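Local coordinates for protein Aar187cp (Eremothecium gossypii, PDB 3ZIL) that probably regulates the establishment of sister-chromatid cohesion by cohesin, this chain being the helical Wap1 domain of the Wpl1 protein, at residues F321-Q324 / L325-V329; L280-G283 / L284-N287; Q80-T83 / S84-C88. One frame throughout, in Å; residues are numbered along the deposited sequence.

All three contacts are local, between successive turns of one helix, in the all-helical Wap1 domain. Along the chain, interaction 3 comes first, at the start of helix 81-93. Interaction 2 follows in helix 272-289, and interaction 1 opens helix 321-336. Interactions 1 and 2 are neighbours, with centres about 10 Å apart. Their helices pack directly, and Leu325 CG lies 3.7 Å from Leu282 CB. Interaction 3 lies on the other side of the chain's centre. Its centre is about 40 Å from that of interaction 2 and about 49 Å from that of interaction 1. The three contacts therefore sample two distant parts of one elongated helical domain.

Interaction 1. Residues F321-Q324 / L325-V329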
ATOM      1  N   PHE A 321      22.658 -11.139   1.294  1.00 29.37           N
ATOM      2  CA  PHE A 321      22.194  -9.761   1.208  1.00 28.53           C
ATOM      3  C   PHE A 321      21.721  -9.257   2.596  1.00 25.26           C
ATOM      4  O   PHE A 321      22.109  -8.190   3.039  1.00 23.13           O
ATOM      5  CB  PHE A 321      21.056  -9.692   0.205  1.00 28.07           C
ATOM      6  CG  PHE A 321      20.537  -8.303  -0.018  1.00 26.99           C
ATOM      7  CD1 PHE A 321      21.295  -7.376  -0.725  1.00 27.75           C
ATOM      8  CD2 PHE A 321      19.301  -7.930   0.462  1.00 26.26           C
ATOM      9  CE1 PHE A 321      20.824  -6.111  -0.958  1.00 26.04           C
ATOM     10  CE2 PHE A 321      18.806  -6.662   0.200  1.00 21.57           C
ATOM     11  CZ  PHE A 321      19.569  -5.760  -0.501  1.00 22.84           C
ATOM     12  N   VAL A 322      20.932 -10.048   3.314  1.00 25.30           N
ATOM     13  CA  VAL A 322      20.462  -9.557   4.613  1.00 26.29           C
ATOM     14  C   VAL A 322      21.576  -9.205   5.600  1.00 25.52           C
ATOM     15  O   VAL A 322      21.500  -8.182   6.251  1.00 22.23           O
ATOM     16  CB  VAL A 322      19.411 -10.431   5.340  1.00 29.31           C
ATOM     17  CG1 VAL A 322      18.463  -9.513   6.052  1.00 29.03           C
ATOM     18  CG2 VAL A 322      18.608 -11.279   4.404  1.00 35.50           C
ATOM     19  N   LEU A 323      22.598 -10.072   5.714  1.00 24.28           N
ATOM     20  CA  LEU A 323      23.717  -9.747   6.556  1.00 22.55           C
ATOM     21  C   LEU A 323      24.476  -8.519   6.076  1.00 20.98           C
ATOM     22  O   LEU A 323      24.897  -7.718   6.892  1.00 21.70           O
ATOM     23  CB  LEU A 323      24.670 -10.946   6.722  1.00 25.46           C
ATOM     24  CG  LEU A 323      25.835 -10.638   7.666  1.00 29.90           C
ATOM     25  CD1 LEU A 323      25.390  -9.988   8.971  1.00 27.89           C
ATOM     26  CD2 LEU A 323      26.629 -11.908   7.941  1.00 35.00           C
ATOM     27  N   GLN A 324      24.660  -8.373   4.772  1.00 20.08           N
ATOM     28  CA  GLN A 324      25.316  -7.174   4.231  1.00 20.88           C
ATOM     29  C   GLN A 324      24.589  -5.900   4.559  1.00 20.82           C
ATOM     30  O   GLN A 324      25.193  -4.885   4.923  1.00 19.13           O
ATOM     31  CB  GLN A 324      25.435  -7.322   2.719  1.00 21.03           C
ATOM     32  CG  GLN A 324      26.566  -8.319   2.420  1.00 22.09           C
ATOM     33  CD  GLN A 324      26.521  -8.780   0.991  1.00 25.95           C
ATOM     34  OE1 GLN A 324      25.428  -8.939   0.417  1.00 22.92           O
ATOM     35  NE2 GLN A 324      27.692  -8.996   0.388  1.00 25.59           N
ATOM     36  N   LEU A 325      23.266  -5.973   4.440  1.00 19.28           N
ATOM     37  CA  LEU A 325      22.420  -4.846   4.737  1.00 19.50           C
ATOM     38  C   LEU A 325      22.520  -4.555   6.257  1.00 21.38           C
ATOM     39  O   LEU A 325      22.621  -3.405   6.697  1.00 18.34           O
ATOM     40  CB  LEU A 325      20.983  -5.283   4.301  1.00 20.64           C
ATOM     41  CG  LEU A 325      19.908  -4.189   4.259  1.00 24.84           C
ATOM     42  CD1 LEU A 325      20.432  -2.880   3.640  1.00 24.48           C
ATOM     43  CD2 LEU A 325      18.637  -4.736   3.577  1.00 22.30           C
ATOM     44  N   PHE A 326      22.527  -5.605   7.073  1.00 21.64           N
ATOM     45  CA  PHE A 326      22.623  -5.385   8.507  1.00 22.72           C
ATOM     46  C   PHE A 326      23.896  -4.625   8.849  1.00 25.20           C
ATOM     47  O   PHE A 326      23.896  -3.755   9.717  1.00 23.75           O
ATOM     48  CB  PHE A 326      22.573  -6.726   9.261  1.00 23.22           C
ATOM     49  CG  PHE A 326      22.747  -6.586  10.740  1.00 26.16           C
ATOM     50  CD1 PHE A 326      21.668  -6.388  11.543  1.00 31.01           C
ATOM     51  CD2 PHE A 326      24.011  -6.618  11.315  1.00 27.52           C
ATOM     52  CE1 PHE A 326      21.818  -6.223  12.916  1.00 33.94           C
ATOM     53  CE2 PHE A 326      24.182  -6.407  12.674  1.00 30.60           C
ATOM     54  CZ  PHE A 326      23.080  -6.236  13.484  1.00 34.94           C
ATOM     55  N   LEU A 327      25.001  -4.999   8.193  1.00 27.42           N
ATOM     56  CA  LEU A 327      26.308  -4.413   8.514  1.00 25.78           C
ATOM     57  C   LEU A 327      26.364  -2.940   8.086  1.00 24.74           C
ATOM     58  O   LEU A 327      26.990  -2.116   8.735  1.00 23.38           O
ATOM     59  CB  LEU A 327      27.396  -5.178   7.762  1.00 24.40           C
ATOM     60  CG  LEU A 327      27.658  -6.599   8.274  1.00 30.58           C
ATOM     61  CD1 LEU A 327      28.764  -7.322   7.479  1.00 32.18           C
ATOM     62  CD2 LEU A 327      27.998  -6.632   9.742  1.00 27.87           C
ATOM     63  N   LEU A 328      25.765  -2.646   6.930  1.00 22.86           N
ATOM     64  CA  LEU A 328      25.677  -1.276   6.467  1.00 22.29           C
ATOM     65  C   LEU A 328      24.888  -0.444   7.489  1.00 21.91           C
ATOM     66  O   LEU A 328      25.307   0.673   7.834  1.00 19.92           O
ATOM     67  CB  LEU A 328      25.034  -1.218   5.061  1.00 23.05           C
ATOM     68  CG  LEU A 328      24.695   0.157   4.492  1.00 24.18           C
ATOM     69  CD1 LEU A 328      25.888   1.079   4.488  1.00 22.29           C
ATOM     70  CD2 LEU A 328      24.109   0.019   3.085  1.00 26.12           C
ATOM     71  N   VAL A 329      23.746  -0.965   7.936  1.00 21.52           N
ATOM     72  CA  VAL A 329      22.912  -0.183   8.828  1.00 23.53           C
ATOM     73  C   VAL A 329      23.707  -0.007  10.149  1.00 25.65           C
ATOM     74  O   VAL A 329      23.792   1.103  10.690  1.00 24.35           O
ATOM     75  CB  VAL A 329      21.524  -0.832   9.066  1.00 23.32           C
ATOM     76  CG1 VAL A 329      20.865  -0.252  10.324  1.00 20.41           C
ATOM     77  CG2 VAL A 329      20.621  -0.728   7.801  1.00 19.85           C
TER
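Phe321 overlaps Leu325 one turn further along the helix, with ring atom CE2 3.9 Å from Leu325 CD2. The methyl approaches the ring at a slant, and the two side chains cross obliquely. Phe321 has CG anti to its backbone N (chi1 -177°), which swings the ring along the helix toward the next turn. Leu325 also uses CB, which sits 3.4 Å from Phe321 O. The backbone beneath this pair is closed by a hydrogen bond from Leu325 N to Phe321 O of 2.9 Å.

Leu323 and Leu327 form a second pair on a different side of the helix. Leu323 CD1 stands 4.1 Å from Leu327 CG. The same CG lies 3.3 Å from Leu323 O, so the leucine branch point rests on the carbonyl that Leu327 N also bonds.

These turns open helix 321-336 of the all-helical Wap1 domain, and their side chains face several neighbouring helices. Phe321 and Leu325 turn to helix 272-289, touching Ile279 and Leu282. Leu323 packs on Val311 of helix 304-313, and Leu327 reaches both that helix and helix 343-360.

Phe326 points its ring away from the first turn and stacks on Phe304. Its CB stays behind, 4.3 Å from Leu323 CD1. Leu328 N is bonded to Gln324 O at 3.1 Å, while the Gln324 side chain packs on Phe356 and Asp359 of helix 343-360.

Interaction 2. Residues L280-G283 / L284-N287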
ATOM      1  N   LEU A 280      13.108  -5.685   4.586  1.00 14.99           N
ATOM      2  CA  LEU A 280      12.312  -4.459   4.548  1.00 15.14           C
ATOM      3  C   LEU A 280      12.504  -3.562   5.852  1.00 16.59           C
ATOM      4  O   LEU A 280      12.635  -2.312   5.745  1.00 16.92           O
ATOM      5  CB  LEU A 280      10.790  -4.802   4.333  1.00 16.61           C
ATOM      6  CG  LEU A 280      10.439  -5.400   2.987  1.00 20.17           C
ATOM      7  CD1 LEU A 280       9.016  -5.973   3.053  1.00 18.83           C
ATOM      8  CD2 LEU A 280      10.515  -4.305   1.911  1.00 18.00           C
ATOM      9  N   GLN A 281      12.524  -4.176   7.059  1.00 15.68           N
ATOM     10  CA  GLN A 281      12.859  -3.386   8.230  1.00 18.11           C
ATOM     11  C   GLN A 281      14.257  -2.740   8.162  1.00 17.20           C
ATOM     12  O   GLN A 281      14.425  -1.585   8.557  1.00 15.22           O
ATOM     13  CB  GLN A 281      12.766  -4.235   9.512  1.00 21.30           C
ATOM     14  CG  GLN A 281      11.398  -4.894   9.685  1.00 25.97           C
ATOM     15  CD  GLN A 281      11.224  -5.692  11.013  1.00 29.12           C
ATOM     16  OE1 GLN A 281      12.166  -6.221  11.575  1.00 26.85           O
ATOM     17  NE2 GLN A 281      10.001  -5.735  11.501  1.00 29.54           N
ATOM     18  N   LEU A 282      15.262  -3.474   7.650  1.00 18.25           N
ATOM     19  CA  LEU A 282      16.603  -2.865   7.500  1.00 19.21           C
ATOM     20  C   LEU A 282      16.597  -1.759   6.415  1.00 19.23           C
ATOM     21  O   LEU A 282      17.203  -0.743   6.587  1.00 21.11           O
ATOM     22  CB  LEU A 282      17.662  -3.933   7.161  1.00 17.67           C
ATOM     23  CG  LEU A 282      17.990  -4.835   8.362  1.00 18.87           C
ATOM     24  CD1 LEU A 282      18.550  -6.215   7.971  1.00 20.60           C
ATOM     25  CD2 LEU A 282      18.942  -4.152   9.374  1.00 18.01           C
ATOM     26  N   GLY A 283      15.904  -1.990   5.315  1.00 18.37           N
ATOM     27  CA  GLY A 283      15.762  -0.981   4.272  1.00 17.84           C
ATOM     28  C   GLY A 283      15.115   0.239   4.913  1.00 20.64           C
ATOM     29  O   GLY A 283      15.532   1.375   4.650  1.00 20.77           O
ATOM     30  N   LEU A 284      14.135   0.033   5.797  1.00 18.27           N
ATOM     31  CA  LEU A 284      13.507   1.230   6.410  1.00 18.57           C
ATOM     32  C   LEU A 284      14.483   1.924   7.399  1.00 18.71           C
ATOM     33  O   LEU A 284      14.647   3.142   7.353  1.00 15.98           O
ATOM     34  CB  LEU A 284      12.144   0.902   7.021  1.00 17.38           C
ATOM     35  CG  LEU A 284      11.517   2.033   7.812  1.00 19.22           C
ATOM     36  CD1 LEU A 284      11.272   3.227   6.890  1.00 17.01           C
ATOM     37  CD2 LEU A 284      10.226   1.577   8.458  1.00 17.68           C
ATOM     38  N   LEU A 285      15.111   1.135   8.299  1.00 18.25           N
ATOM     39  CA  LEU A 285      16.241   1.652   9.060  1.00 19.05           C
ATOM     40  C   LEU A 285      17.240   2.489   8.211  1.00 18.72           C
ATOM     41  O   LEU A 285      17.609   3.620   8.616  1.00 20.05           O
ATOM     42  CB  LEU A 285      16.972   0.558   9.809  1.00 18.15           C
ATOM     43  CG  LEU A 285      16.123   0.108  11.028  1.00 17.85           C
ATOM     44  CD1 LEU A 285      16.593  -1.226  11.576  1.00 21.84           C
ATOM     45  CD2 LEU A 285      16.185   1.218  12.071  1.00 18.30           C
ATOM     46  N   LEU A 286      17.697   1.917   7.113  1.00 18.47           N
ATOM     47  CA  LEU A 286      18.694   2.553   6.239  1.00 20.14           C
ATOM     48  C   LEU A 286      18.236   3.935   5.747  1.00 21.06           C
ATOM     49  O   LEU A 286      19.017   4.910   5.781  1.00 23.44           O
ATOM     50  CB  LEU A 286      19.056   1.623   5.055  1.00 18.34           C
ATOM     51  CG  LEU A 286      20.171   2.183   4.106  1.00 17.82           C
ATOM     52  CD1 LEU A 286      21.507   2.248   4.834  1.00 18.03           C
ATOM     53  CD2 LEU A 286      20.329   1.297   2.849  1.00 18.51           C
ATOM     54  N   ASN A 287      16.972   3.992   5.308  1.00 18.06           N
ATOM     55  CA  ASN A 287      16.351   5.214   4.887  1.00 19.25           C
ATOM     56  C   ASN A 287      16.436   6.255   6.008  1.00 18.99           C
ATOM     57  O   ASN A 287      16.761   7.403   5.772  1.00 23.60           O
ATOM     58  CB  ASN A 287      14.901   4.990   4.416  1.00 16.76           C
ATOM     59  CG  ASN A 287      14.775   5.123   2.882  1.00 18.05           C
ATOM     60  OD1 ASN A 287      15.808   5.143   2.165  1.00 18.08           O
ATOM     61  ND2 ASN A 287      13.533   5.196   2.375  1.00 15.14           N
TER
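Leu285 packs tightly on the turn before it, chiefly on backbone oxygen. Its CG lies 3.4 Å from Gln281 O, and its CB lies 3.5 Å from Leu282 O. With CG anti to the carbonyl carbon of Leu285 (chi1 -74°), the branch lies back over the Gln281 carbonyl. That oxygen also accepts a nearly straight hydrogen bond from Leu285 N, 2.8 Å long with an N-H...O angle of 172°.

The side chains themselves meet more loosely. Leu282 CD2 and Leu285 CD1 are 4.4 Å apart. Leu284 and Leu286 place CG anti to the backbone N, and their ends lead away from the preceding turn.

These two turns lie inside helix 272-289 of the Wap1 domain, and their residues are all buried. Neighbouring helices cover the ends that lead away, Leu286 meeting helix 321-336 and Leu284 helix 225-235, while Leu285 also meets Leu255 and Phe304. Gly283 has no side chain; its carbonyl oxygen takes the bond from Asn287 N at 3.1 Å.

Both amide side chains are bonded beyond these turns, Gln281 to Ser258 OG and Leu222 O. Asn287 OD1 accepts from Arg370 NH1, while its ND2 reaches Asn236 OD1 and Thr235 OG1.

Interaction 3. Residues Q80-T83 / S84-C88; sequences QKVT and SLLQC
Gln80 is the N-cap residue of helix 81-93, and it meets Ser84 through its carbonyl oxygen. The segments form the N-terminal turns of this helix in the all-helical Wap1 domain. Gln80 O accepts two hydrogen bonds, one from Ser84 N at 3.1 Å and one from Ser84 OG at 2.9 Å. The two donors come from opposite faces of the carbonyl plane. The hydroxyl sits 36° out of that plane, whereas the amide is tilted by a smaller amount. Ser84 can reach back in this way because OG stands beside its own backbone N, anti to the carbonyl carbon (chi1 -77°). The hydroxyl is thus held over the turn that precedes it.

Lys81 comes next, and its carbonyl oxygen takes the bond from Leu85 N at 3.0 Å. Its side chain runs away from this turn. NZ bonds Pro78 O and forms a salt bridge with Asp118.

Val82 O accepts a hydrogen bond from Leu86 N at 3.1 Å. Val82 CG1 lies 4.3 Å from Leu86 CD1, a light methyl contact. Leu86 CG presses closer, at 3.2 Å from Val82 O. Beyond this pair, Leu86 packs on Met43 of helix 36-52.

Thr83 ends the segment, facing Gln87. Its carbonyl oxygen is bonded by Gln87 N at 2.9 Å. Gln87 runs extended past the same carbonyl, with CG beside Thr83 O and its chain slanting across the Thr83 side chain. NE2 of Gln87 is held elsewhere by the carbonyl oxygens of Cys72 and Gly75. This leaves Gln87 OE1 beside the threonine methyl, with Thr83 CG2 3.7 Å away.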
ATOM      1  N   GLN A  80     -24.493   8.030  -1.047  1.00 27.63           N
ATOM      2  CA  GLN A  80     -25.599   7.078  -1.277  1.00 29.39           C
ATOM      3  C   GLN A  80     -24.980   5.729  -1.276  1.00 27.57           C
ATOM      4  O   GLN A  80     -24.476   5.276  -2.298  1.00 28.67           O
ATOM      5  CB  GLN A  80     -26.355   7.392  -2.573  1.00 32.29           C
ATOM      6  CG  GLN A  80     -27.050   8.760  -2.450  1.00 35.41           C
ATOM      7  CD  GLN A  80     -27.534   9.373  -3.749  1.00 40.28           C
ATOM      8  OE1 GLN A  80     -27.477   8.782  -4.833  1.00 48.07           O
ATOM      9  NE2 GLN A  80     -28.020  10.583  -3.643  1.00 48.82           N
ATOM     10  N   LYS A  81     -25.007   5.082  -0.120  1.00 27.06           N
ATOM     11  CA  LYS A  81     -24.149   3.892   0.045  1.00 25.86           C
ATOM     12  C   LYS A  81     -24.636   2.682  -0.743  1.00 24.47           C
ATOM     13  O   LYS A  81     -23.812   1.942  -1.279  1.00 20.35           O
ATOM     14  CB  LYS A  81     -23.967   3.528   1.494  1.00 24.91           C
ATOM     15  CG  LYS A  81     -23.285   4.581   2.351  1.00 25.54           C
ATOM     16  CD  LYS A  81     -21.785   4.528   2.015  1.00 28.86           C
ATOM     17  CE  LYS A  81     -21.029   5.563   2.798  1.00 32.41           C
ATOM     18  NZ  LYS A  81     -19.837   5.872   1.997  1.00 38.08           N
ATOM     19  N   VAL A  82     -25.966   2.482  -0.845  1.00 23.56           N
ATOM     20  CA  VAL A  82     -26.464   1.267  -1.445  1.00 23.38           C
ATOM     21  C   VAL A  82     -26.270   1.360  -2.968  1.00 21.42           C
ATOM     22  O   VAL A  82     -25.766   0.440  -3.584  1.00 24.78           O
ATOM     23  CB  VAL A  82     -27.950   0.913  -1.076  1.00 23.51           C
ATOM     24  CG1 VAL A  82     -28.421  -0.231  -1.985  1.00 21.05           C
ATOM     25  CG2 VAL A  82     -28.080   0.534   0.381  1.00 23.65           C
ATOM     26  N   THR A  83     -26.534   2.535  -3.524  1.00 20.91           N
ATOM     27  CA  THR A  83     -26.354   2.762  -4.946  1.00 20.54           C
ATOM     28  C   THR A  83     -24.872   2.586  -5.299  1.00 19.32           C
ATOM     29  O   THR A  83     -24.535   1.960  -6.305  1.00 20.21           O
ATOM     30  CB  THR A  83     -26.882   4.144  -5.302  1.00 21.35           C
ATOM     31  OG1 THR A  83     -28.307   4.128  -5.114  1.00 25.48           O
ATOM     32  CG2 THR A  83     -26.609   4.521  -6.727  1.00 22.07           C
ATOM     33  N   SER A  84     -24.015   3.149  -4.458  1.00 16.84           N
ATOM     34  CA  SER A  84     -22.526   3.082  -4.644  1.00 18.44           C
ATOM     35  C   SER A  84     -21.965   1.640  -4.655  1.00 16.31           C
ATOM     36  O   SER A  84     -21.096   1.275  -5.472  1.00 20.63           O
ATOM     37  CB  SER A  84     -21.939   3.929  -3.513  1.00 16.76           C
ATOM     38  OG  SER A  84     -22.095   5.281  -3.866  1.00 17.36           O
ATOM     39  N   LEU A  85     -22.502   0.819  -3.751  1.00 16.58           N
ATOM     40  CA  LEU A  85     -22.255  -0.597  -3.748  1.00 17.10           C
ATOM     41  C   LEU A  85     -22.652  -1.325  -5.040  1.00 17.34           C
ATOM     42  O   LEU A  85     -21.874  -2.118  -5.585  1.00 16.23           O
ATOM     43  CB  LEU A  85     -22.931  -1.256  -2.572  1.00 17.01           C
ATOM     44  CG  LEU A  85     -22.407  -2.710  -2.385  1.00 20.08           C
ATOM     45  CD1 LEU A  85     -20.902  -2.770  -2.056  1.00 17.81           C
ATOM     46  CD2 LEU A  85     -23.228  -3.462  -1.320  1.00 22.98           C
ATOM     47  N   LEU A  86     -23.885  -1.086  -5.506  1.00 17.41           N
ATOM     48  CA  LEU A  86     -24.340  -1.622  -6.758  1.00 17.44           C
ATOM     49  C   LEU A  86     -23.424  -1.173  -7.898  1.00 16.78           C
ATOM     50  O   LEU A  86     -23.170  -1.942  -8.808  1.00 18.09           O
ATOM     51  CB  LEU A  86     -25.783  -1.118  -7.028  1.00 18.96           C
ATOM     52  CG  LEU A  86     -26.820  -1.432  -5.956  1.00 17.52           C
ATOM     53  CD1 LEU A  86     -28.247  -0.869  -6.241  1.00 18.74           C
ATOM     54  CD2 LEU A  86     -26.837  -2.929  -5.671  1.00 18.20           C
ATOM     55  N   GLN A  87     -22.981   0.099  -7.873  1.00 16.07           N
ATOM     56  CA  GLN A  87     -22.182   0.624  -8.939  1.00 17.80           C
ATOM     57  C   GLN A  87     -20.823  -0.035  -8.892  1.00 17.05           C
ATOM     58  O   GLN A  87     -20.261  -0.240  -9.962  1.00 16.24           O
ATOM     59  CB  GLN A  87     -21.986   2.164  -8.857  1.00 18.38           C
ATOM     60  CG  GLN A  87     -23.300   2.892  -9.190  1.00 19.74           C
ATOM     61  CD  GLN A  87     -23.247   4.360  -8.857  1.00 21.30           C
ATOM     62  OE1 GLN A  87     -22.998   4.737  -7.714  1.00 21.58           O
ATOM     63  NE2 GLN A  87     -23.600   5.202  -9.836  1.00 18.92           N
ATOM     64  N   CYS A  88     -20.283  -0.284  -7.701  1.00 15.93           N
ATOM     65  CA  CYS A  88     -18.971  -1.019  -7.635  1.00 17.22           C
ATOM     66  C   CYS A  88     -19.111  -2.477  -8.242  1.00 17.65           C
ATOM     67  O   CYS A  88     -18.228  -2.913  -8.946  1.00 18.66           O
ATOM     68  CB  CYS A  88     -18.499  -1.155  -6.209  1.00 16.34           C
ATOM     69  SG  CYS A  88     -18.010   0.351  -5.358  1.00 20.10           S
TER